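Local coordinates for protein oligopeptide ABC transporter OppAIV (Borrelia burgdorferi B31, PDB 4GL8) that probably binds oligopeptides outside the inner membrane and passes them to an ABC transporter for uptake, at residues A[277-282]-A[501-506]; A[309-314]-A[351-356]. All coordinates share one frame; numbering follows the deposited sequence.

Contact 1 of 2, residues A[277-282]-A[501-506]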
ATOM      1  N   ARG A 277     -19.602 -15.777  12.807  1.00 48.18           N
ATOM      2  CA  ARG A 277     -20.724 -15.022  12.258  1.00 46.44           C
ATOM      3  C   ARG A 277     -20.802 -15.179  10.758  1.00 45.10           C
ATOM      4  O   ARG A 277     -19.802 -15.435  10.078  1.00 43.39           O
ATOM      5  CB  ARG A 277     -20.604 -13.537  12.573  1.00 45.49           C
ATOM      6  CG  ARG A 277     -20.449 -13.192  14.054  1.00 46.38           C
ATOM      7  CD  ARG A 277     -20.022 -11.733  14.215  1.00 44.78           C
ATOM      8  NE  ARG A 277     -20.899 -10.828  13.468  1.00 44.15           N
ATOM      9  CZ  ARG A 277     -22.077 -10.395  13.893  1.00 44.88           C
ATOM     10  NH1 ARG A 277     -22.544 -10.766  15.072  1.00 46.82           N
ATOM     11  NH2 ARG A 277     -22.796  -9.590  13.130  1.00 44.72           N
ATOM     12  N   ASP A 278     -22.005 -14.974  10.247  1.00 44.63           N
ATOM     13  CA  ASP A 278     -22.286 -15.173   8.843  1.00 44.30           C
ATOM     14  C   ASP A 278     -21.907 -13.945   8.010  1.00 41.51           C
ATOM     15  O   ASP A 278     -21.907 -14.003   6.774  1.00 40.07           O
ATOM     16  CB  ASP A 278     -23.762 -15.499   8.672  1.00 46.70           C
ATOM     17  CG  ASP A 278     -24.183 -16.777   9.442  1.00 49.40           C
ATOM     18  OD1 ASP A 278     -23.318 -17.641   9.767  1.00 49.95           O
ATOM     19  OD2 ASP A 278     -25.394 -16.911   9.708  1.00 49.43           O
ATOM     20  N   ASP A 279     -21.581 -12.844   8.686  1.00 38.46           N
ATOM     21  CA  ASP A 279     -21.241 -11.604   8.005  1.00 36.44           C
ATOM     22  C   ASP A 279     -19.763 -11.271   8.156  1.00 34.68           C
ATOM     23  O   ASP A 279     -19.362 -10.152   7.888  1.00 33.53           O
ATOM     24  CB  ASP A 279     -22.147 -10.455   8.482  1.00 36.12           C
ATOM     25  CG  ASP A 279     -22.018 -10.164   9.964  1.00 37.13           C
ATOM     26  OD1 ASP A 279     -22.796  -9.315  10.461  1.00 37.89           O
ATOM     27  OD2 ASP A 279     -21.151 -10.765  10.647  1.00 37.55           O
ATOM     28  N   TYR A 280     -18.968 -12.255   8.574  1.00 34.61           N
ATOM     29  CA  TYR A 280     -17.523 -12.104   8.732  1.00 34.09           C
ATOM     30  C   TYR A 280     -16.823 -12.733   7.540  1.00 33.77           C
ATOM     31  O   TYR A 280     -17.220 -13.805   7.069  1.00 34.92           O
ATOM     32  CB  TYR A 280     -17.038 -12.780  10.023  1.00 34.90           C
ATOM     33  CG  TYR A 280     -15.526 -12.834  10.199  1.00 33.65           C
ATOM     34  CD1 TYR A 280     -14.833 -11.767  10.768  1.00 32.94           C
ATOM     35  CD2 TYR A 280     -14.793 -13.968   9.816  1.00 34.10           C
ATOM     36  CE1 TYR A 280     -13.448 -11.806  10.936  1.00 32.18           C
ATOM     37  CE2 TYR A 280     -13.419 -14.025   9.983  1.00 33.72           C
ATOM     38  CZ  TYR A 280     -12.753 -12.936  10.543  1.00 32.44           C
ATOM     39  OH  TYR A 280     -11.408 -12.983  10.704  1.00 31.37           O
ATOM     40  N   TYR A 281     -15.773 -12.062   7.085  1.00 31.77           N
ATOM     41  CA  TYR A 281     -14.986 -12.493   5.946  1.00 31.44           C
ATOM     42  C   TYR A 281     -13.514 -12.389   6.302  1.00 31.41           C
ATOM     43  O   TYR A 281     -13.133 -11.614   7.174  1.00 31.26           O
ATOM     44  CB  TYR A 281     -15.220 -11.578   4.772  1.00 30.10           C
ATOM     45  CG  TYR A 281     -16.601 -11.614   4.174  1.00 29.83           C
ATOM     46  CD1 TYR A 281     -17.684 -11.028   4.834  1.00 29.25           C
ATOM     47  CD2 TYR A 281     -16.824 -12.179   2.918  1.00 29.89           C
ATOM     48  CE1 TYR A 281     -18.951 -11.033   4.272  1.00 29.61           C
ATOM     49  CE2 TYR A 281     -18.094 -12.178   2.355  1.00 30.57           C
ATOM     50  CZ  TYR A 281     -19.151 -11.602   3.044  1.00 30.07           C
ATOM     51  OH  TYR A 281     -20.408 -11.583   2.489  1.00 30.97           O
ATOM     52  N   SER A 282     -12.694 -13.161   5.606  1.00 31.69           N
ATOM     53  CA  SER A 282     -11.277 -13.208   5.902  1.00 31.88           C
ATOM     54  C   SER A 282     -10.549 -13.732   4.694  1.00 31.38           C
ATOM     55  O   SER A 282     -11.016 -14.671   4.044  1.00 31.87           O
ATOM     56  CB  SER A 282     -11.013 -14.127   7.103  1.00 33.10           C
ATOM     57  OG  SER A 282      -9.641 -14.093   7.405  1.00 33.94           O
ATOM     58  N   SER A 501      -9.456  -8.949   7.979  1.00 28.27           N
ATOM     59  CA  SER A 501     -10.774  -9.356   8.451  1.00 28.23           C
ATOM     60  C   SER A 501     -11.798  -8.297   8.049  1.00 27.88           C
ATOM     61  O   SER A 501     -11.462  -7.128   7.957  1.00 26.77           O
ATOM     62  CB  SER A 501     -10.740  -9.511   9.974  1.00 28.63           C
ATOM     63  OG  SER A 501     -10.217 -10.772  10.358  1.00 28.29           O
ATOM     64  N   TYR A 502     -13.030  -8.707   7.757  1.00 28.69           N
ATOM     65  CA  TYR A 502     -14.083  -7.747   7.378  1.00 28.64           C
ATOM     66  C   TYR A 502     -15.436  -8.149   7.929  1.00 29.75           C
ATOM     67  O   TYR A 502     -15.720  -9.359   8.085  1.00 29.78           O
ATOM     68  CB  TYR A 502     -14.231  -7.645   5.854  1.00 28.79           C
ATOM     69  CG  TYR A 502     -12.949  -7.534   5.082  1.00 28.37           C
ATOM     70  CD1 TYR A 502     -12.540  -6.303   4.537  1.00 28.37           C
ATOM     71  CD2 TYR A 502     -12.149  -8.656   4.867  1.00 27.61           C
ATOM     72  CE1 TYR A 502     -11.367  -6.200   3.828  1.00 27.73           C
ATOM     73  CE2 TYR A 502     -10.970  -8.557   4.155  1.00 28.49           C
ATOM     74  CZ  TYR A 502     -10.582  -7.331   3.637  1.00 28.46           C
ATOM     75  OH  TYR A 502      -9.411  -7.239   2.922  1.00 30.02           O
ATOM     76  N   LEU A 503     -16.266  -7.140   8.214  1.00 29.50           N
ATOM     77  CA  LEU A 503     -17.694  -7.349   8.465  1.00 29.94           C
ATOM     78  C   LEU A 503     -18.439  -6.613   7.378  1.00 29.51           C
ATOM     79  O   LEU A 503     -18.124  -5.468   7.077  1.00 29.61           O
ATOM     80  CB  LEU A 503     -18.131  -6.827   9.847  1.00 30.95           C
ATOM     81  CG  LEU A 503     -17.524  -7.553  11.056  1.00 31.46           C
ATOM     82  CD1 LEU A 503     -17.703  -6.734  12.328  1.00 32.49           C
ATOM     83  CD2 LEU A 503     -18.135  -8.932  11.230  1.00 32.10           C
ATOM     84  N   PHE A 504     -19.448  -7.264   6.812  1.00 30.29           N
ATOM     85  CA  PHE A 504     -20.231  -6.713   5.698  1.00 29.32           C
ATOM     86  C   PHE A 504     -21.635  -7.302   5.795  1.00 29.85           C
ATOM     87  O   PHE A 504     -21.797  -8.508   5.908  1.00 28.82           O
ATOM     88  CB  PHE A 504     -19.541  -7.085   4.385  1.00 28.33           C
ATOM     89  CG  PHE A 504     -20.295  -6.704   3.140  1.00 27.90           C
ATOM     90  CD1 PHE A 504     -20.221  -5.409   2.622  1.00 27.66           C
ATOM     91  CD2 PHE A 504     -21.004  -7.653   2.437  1.00 28.22           C
ATOM     92  CE1 PHE A 504     -20.891  -5.070   1.451  1.00 27.68           C
ATOM     93  CE2 PHE A 504     -21.685  -7.319   1.269  1.00 28.71           C
ATOM     94  CZ  PHE A 504     -21.626  -6.026   0.770  1.00 27.93           C
ATOM     95  N   ARG A 505     -22.632  -6.424   5.767  1.00 29.93           N
ATOM     96  CA  ARG A 505     -24.033  -6.788   5.922  1.00 30.13           C
ATOM     97  C   ARG A 505     -24.571  -7.435   4.642  1.00 30.75           C
ATOM     98  O   ARG A 505     -25.264  -6.793   3.834  1.00 29.75           O
ATOM     99  CB  ARG A 505     -24.842  -5.539   6.313  1.00 30.31           C
ATOM    100  CG  ARG A 505     -24.594  -5.076   7.757  1.00 29.68           C
ATOM    101  CD  ARG A 505     -25.198  -6.028   8.793  1.00 30.16           C
ATOM    102  NE  ARG A 505     -26.643  -6.260   8.586  1.00 31.10           N
ATOM    103  CZ  ARG A 505     -27.632  -5.470   9.019  1.00 31.14           C
ATOM    104  NH1 ARG A 505     -27.399  -4.359   9.726  1.00 30.64           N
ATOM    105  NH2 ARG A 505     -28.878  -5.778   8.717  1.00 31.77           N
ATOM    106  N   ASN A 506     -24.203  -8.710   4.451  1.00 31.13           N
ATOM    107  CA  ASN A 506     -24.598  -9.461   3.260  1.00 31.77           C
ATOM    108  C   ASN A 506     -26.090  -9.838   3.227  1.00 32.89           C
ATOM    109  O   ASN A 506     -26.569 -10.302   2.204  1.00 31.64           O
ATOM    110  CB  ASN A 506     -23.698 -10.696   3.028  1.00 31.81           C
ATOM    111  CG  ASN A 506     -23.605 -11.613   4.246  1.00 32.20           C
ATOM    112  OD1 ASN A 506     -24.514 -11.667   5.066  1.00 33.03           O
ATOM    113  ND2 ASN A 506     -22.491 -12.327   4.370  1.00 31.22           N
TER
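Tyr281 reaches along the partner strand and ends on Asn506, where strand 280-285 pairs with the end of strand 492-504. Its CB packs on CB of Tyr502, its partner in an antiparallel hydrogen-bonded pair whose bond from Tyr281 N to Tyr502 O is 2.9 Å long. With chi1 at -67°, CG stands beside its own backbone N and the ring follows the strand: CD1 passes Tyr502 O, CE1 reaches Phe504 CB at 4.0 Å, CE1 and CZ pass close to Asn506 ND2, and OH accepts a 2.9 Å bond from that ND2. Its other hydrogen goes almost straight to Asp278 O (3.0 Å, 172°), so one amide, its plane 60° from the ring, ties the phenol to the type I beta turn 277-280 that leads into strand 280-285. Trp512 meets the Tyr281 ring edge-to-face. On the other face, Tyr280 OH and Ser501 OG share a short 2.5 Å hydrogen bond. There Leu503 CD2 lies 3.6 Å from Asp279 OD2, whose carboxylate Arg277 grips side-on in a salt bridge through NE and NH2; OD1 also bonds Tyr254. Side-chain bonds thus brace both faces, and the double use of ND2 fixes the Asn506 amide's rotation.

Contact 2 of 2, residues A[309-314]-A[351-356]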
ATOM      1  N   LEU A 309      16.880  -9.220  17.665  1.00 20.76           N
ATOM      2  CA  LEU A 309      15.497  -8.769  17.745  1.00 20.48           C
ATOM      3  C   LEU A 309      14.616  -9.656  16.874  1.00 21.14           C
ATOM      4  O   LEU A 309      13.520 -10.034  17.267  1.00 22.22           O
ATOM      5  CB  LEU A 309      15.363  -7.307  17.296  1.00 19.95           C
ATOM      6  CG  LEU A 309      16.183  -6.254  18.065  1.00 20.01           C
ATOM      7  CD1 LEU A 309      16.097  -4.906  17.367  1.00 19.74           C
ATOM      8  CD2 LEU A 309      15.782  -6.141  19.531  1.00 20.46           C
ATOM      9  N   SER A 310      15.090 -10.011  15.692  1.00 21.75           N
ATOM     10  CA  SER A 310      14.287 -10.799  14.758  1.00 22.37           C
ATOM     11  C   SER A 310      14.076 -12.234  15.252  1.00 23.74           C
ATOM     12  O   SER A 310      12.975 -12.735  15.249  1.00 23.80           O
ATOM     13  CB  SER A 310      14.910 -10.792  13.357  1.00 21.84           C
ATOM     14  OG  SER A 310      14.133 -11.577  12.464  1.00 21.54           O
ATOM     15  N   PHE A 311      15.140 -12.865  15.704  1.00 20.76           N
ATOM     16  CA  PHE A 311      15.078 -14.234  16.231  1.00 22.85           C
ATOM     17  C   PHE A 311      14.401 -14.347  17.609  1.00 23.05           C
ATOM     18  O   PHE A 311      13.950 -15.427  17.970  1.00 23.10           O
ATOM     19  CB  PHE A 311      16.475 -14.837  16.342  1.00 24.25           C
ATOM     20  CG  PHE A 311      16.975 -15.446  15.085  1.00 26.30           C
ATOM     21  CD1 PHE A 311      17.830 -14.757  14.252  1.00 27.49           C
ATOM     22  CD2 PHE A 311      16.628 -16.723  14.741  1.00 29.16           C
ATOM     23  CE1 PHE A 311      18.304 -15.321  13.084  1.00 28.64           C
ATOM     24  CE2 PHE A 311      17.101 -17.295  13.568  1.00 30.44           C
ATOM     25  CZ  PHE A 311      17.947 -16.592  12.746  1.00 29.37           C
ATOM     26  N   ALA A 312      14.345 -13.253  18.369  1.00 22.56           N
ATOM     27  CA  ALA A 312      13.700 -13.253  19.681  1.00 23.55           C
ATOM     28  C   ALA A 312      12.162 -13.201  19.643  1.00 24.03           C
ATOM     29  O   ALA A 312      11.525 -13.288  20.705  1.00 25.38           O
ATOM     30  CB  ALA A 312      14.223 -12.095  20.502  1.00 23.79           C
ATOM     31  N   ILE A 313      11.547 -13.060  18.462  1.00 23.19           N
ATOM     32  CA  ILE A 313      10.072 -13.039  18.363  1.00 22.81           C
ATOM     33  C   ILE A 313       9.478 -14.401  17.999  1.00 22.74           C
ATOM     34  O   ILE A 313       9.804 -14.970  16.966  1.00 21.91           O
ATOM     35  CB  ILE A 313       9.575 -12.105  17.255  1.00 22.54           C
ATOM     36  CG1 ILE A 313      10.176 -10.674  17.351  1.00 22.95           C
ATOM     37  CG2 ILE A 313       8.054 -12.100  17.211  1.00 23.06           C
ATOM     38  CD1 ILE A 313       9.789  -9.920  18.581  1.00 23.41           C
ATOM     39  N   ASP A 314       8.543 -14.895  18.801  1.00 23.66           N
ATOM     40  CA  ASP A 314       7.848 -16.146  18.475  1.00 24.71           C
ATOM     41  C   ASP A 314       6.703 -15.851  17.480  1.00 23.90           C
ATOM     42  O   ASP A 314       5.590 -15.522  17.900  1.00 24.37           O
ATOM     43  CB  ASP A 314       7.310 -16.776  19.768  1.00 26.37           C
ATOM     44  CG  ASP A 314       6.587 -18.091  19.532  1.00 28.09           C
ATOM     45  OD1 ASP A 314       6.549 -18.600  18.384  1.00 28.56           O
ATOM     46  OD2 ASP A 314       6.050 -18.613  20.521  1.00 29.58           O
ATOM     47  N   ALA A 351      15.150 -18.263  20.523  1.00 28.38           N
ATOM     48  CA  ALA A 351      15.500 -17.420  21.646  1.00 28.78           C
ATOM     49  C   ALA A 351      16.954 -17.588  22.090  1.00 29.64           C
ATOM     50  O   ALA A 351      17.587 -16.604  22.479  1.00 28.88           O
ATOM     51  CB  ALA A 351      14.545 -17.656  22.818  1.00 29.02           C
ATOM     52  N   GLU A 352      17.476 -18.811  22.035  1.00 31.66           N
ATOM     53  CA  GLU A 352      18.851 -19.067  22.462  1.00 33.66           C
ATOM     54  C   GLU A 352      19.851 -18.389  21.532  1.00 32.88           C
ATOM     55  O   GLU A 352      20.798 -17.734  21.995  1.00 31.89           O
ATOM     56  CB  GLU A 352      19.126 -20.558  22.601  1.00 36.62           C
ATOM     57  CG  GLU A 352      18.414 -21.196  23.798  1.00 39.22           C
ATOM     58  CD  GLU A 352      18.751 -20.530  25.158  1.00 41.35           C
ATOM     59  OE1 GLU A 352      19.913 -20.627  25.603  1.00 43.38           O
ATOM     60  OE2 GLU A 352      17.852 -19.915  25.794  1.00 41.76           O
ATOM     61  N   MET A 353      19.612 -18.505  20.230  1.00 28.98           N
ATOM     62  CA  MET A 353      20.455 -17.860  19.270  1.00 30.19           C
ATOM     63  C   MET A 353      20.329 -16.332  19.367  1.00 26.84           C
ATOM     64  O   MET A 353      21.322 -15.647  19.266  1.00 25.24           O
ATOM     65  CB  MET A 353      20.162 -18.366  17.867  1.00 35.04           C
ATOM     66  CG  MET A 353      20.917 -17.586  16.808  1.00 38.90           C
ATOM     67  SD  MET A 353      21.171 -18.393  15.222  1.00 48.51           S
ATOM     68  CE  MET A 353      19.937 -19.709  15.226  1.00 47.85           C
ATOM     69  N   ALA A 354      19.128 -15.812  19.623  1.00 25.66           N
ATOM     70  CA  ALA A 354      18.924 -14.368  19.847  1.00 24.12           C
ATOM     71  C   ALA A 354      19.790 -13.835  21.010  1.00 24.37           C
ATOM     72  O   ALA A 354      20.563 -12.868  20.857  1.00 24.07           O
ATOM     73  CB  ALA A 354      17.448 -14.071  20.077  1.00 23.36           C
ATOM     74  N   LYS A 355      19.730 -14.519  22.139  1.00 24.71           N
ATOM     75  CA  LYS A 355      20.552 -14.178  23.307  1.00 26.01           C
ATOM     76  C   LYS A 355      22.041 -14.177  23.028  1.00 25.90           C
ATOM     77  O   LYS A 355      22.778 -13.347  23.546  1.00 25.96           O
ATOM     78  CB  LYS A 355      20.291 -15.173  24.437  1.00 27.35           C
ATOM     79  CG  LYS A 355      18.930 -14.965  25.080  1.00 27.98           C
ATOM     80  CD  LYS A 355      18.435 -16.189  25.821  1.00 29.86           C
ATOM     81  CE  LYS A 355      19.335 -16.524  26.995  1.00 31.42           C
ATOM     82  NZ  LYS A 355      19.081 -17.913  27.498  1.00 32.87           N
ATOM     83  N   LYS A 356      22.470 -15.142  22.239  1.00 26.34           N
ATOM     84  CA  LYS A 356      23.874 -15.327  21.943  1.00 27.33           C
ATOM     85  C   LYS A 356      24.381 -14.146  21.102  1.00 25.77           C
ATOM     86  O   LYS A 356      25.411 -13.564  21.395  1.00 25.14           O
ATOM     87  CB  LYS A 356      24.031 -16.653  21.229  1.00 29.07           C
ATOM     88  CG  LYS A 356      25.373 -16.887  20.568  1.00 33.02           C
ATOM     89  CD  LYS A 356      26.511 -16.851  21.569  1.00 35.13           C
ATOM     90  CE  LYS A 356      27.834 -17.172  20.887  1.00 37.55           C
ATOM     91  NZ  LYS A 356      28.964 -16.756  21.775  1.00 38.66           N
TER
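Phe311 and Met353 meet as a Met-aromatic pair where the chain around residues 311 and 312, following the body of helix 303-311, approaches the first turn of helix 351-361. Met353 SD sits 4.6 Å from the centroid of the Phe311 ring and only 15° off the ring normal, so the sulfur lies over a face. Two nearly extended torsions bring it there: CG is anti to the backbone N (chi1 173°), and chi2 is also near anti, which keeps the chain extended as far as SD. The fold comes at the last bond, where chi3 of 19° almost eclipses CE with CB and turns the methyl back over the same face, toward its rim, with Met353 CE 4.1 Å from Phe311 CE2. The two side chains therefore meet at a slant, with both the sulfur and the methyl engaged. Phe311 also takes part through its CB, which packs 3.9 Å from Ala354 CB.

Ala354 has no torsion to choose, and its single methyl serves two neighbours. Besides Phe311 CB it meets Ala312 CB at 3.8 Å, and it approaches the backbone at Ala312 N to 3.6 Å. With alanines at 312, 351 and 354 the backbones come close; the CA atoms of Ala312 and Ala351 are 4.9 Å apart. Leu397 of helix 380-397 touches both Ala312 and Ala354, while a backbone hydrogen bond links Phe311 to Asp350, just before helix 351-361. Between the two segments themselves, dispersion and the sulfur-ring contact imply cohesion that is largely apolar, with hydrogen bonds to Asp350 and Asn396 at its margins.

Overall arrangement
From the N terminus, the chain reaches 277-282 first, at the turn leading into strand 280-285, then passes through helix 303-311 to 309-314. Contact 2 closes a short loop when helix 351-361 begins, 37 residues on. Contact 1 closes only much later, when strand 492-504 returns near the C terminus, 219 residues after its first segment. The short loop therefore lies wholly within the long one, and the two do not cross. The centres of contact 1 and contact 2 are about 37 Å apart. Contact 1 ties together two strands far apart in sequence, whereas contact 2, 29 Å from the centre of the chain, joins the C-terminal part of helix 303-311 and the residues after it to the start of helix 351-361, past helix 315-323.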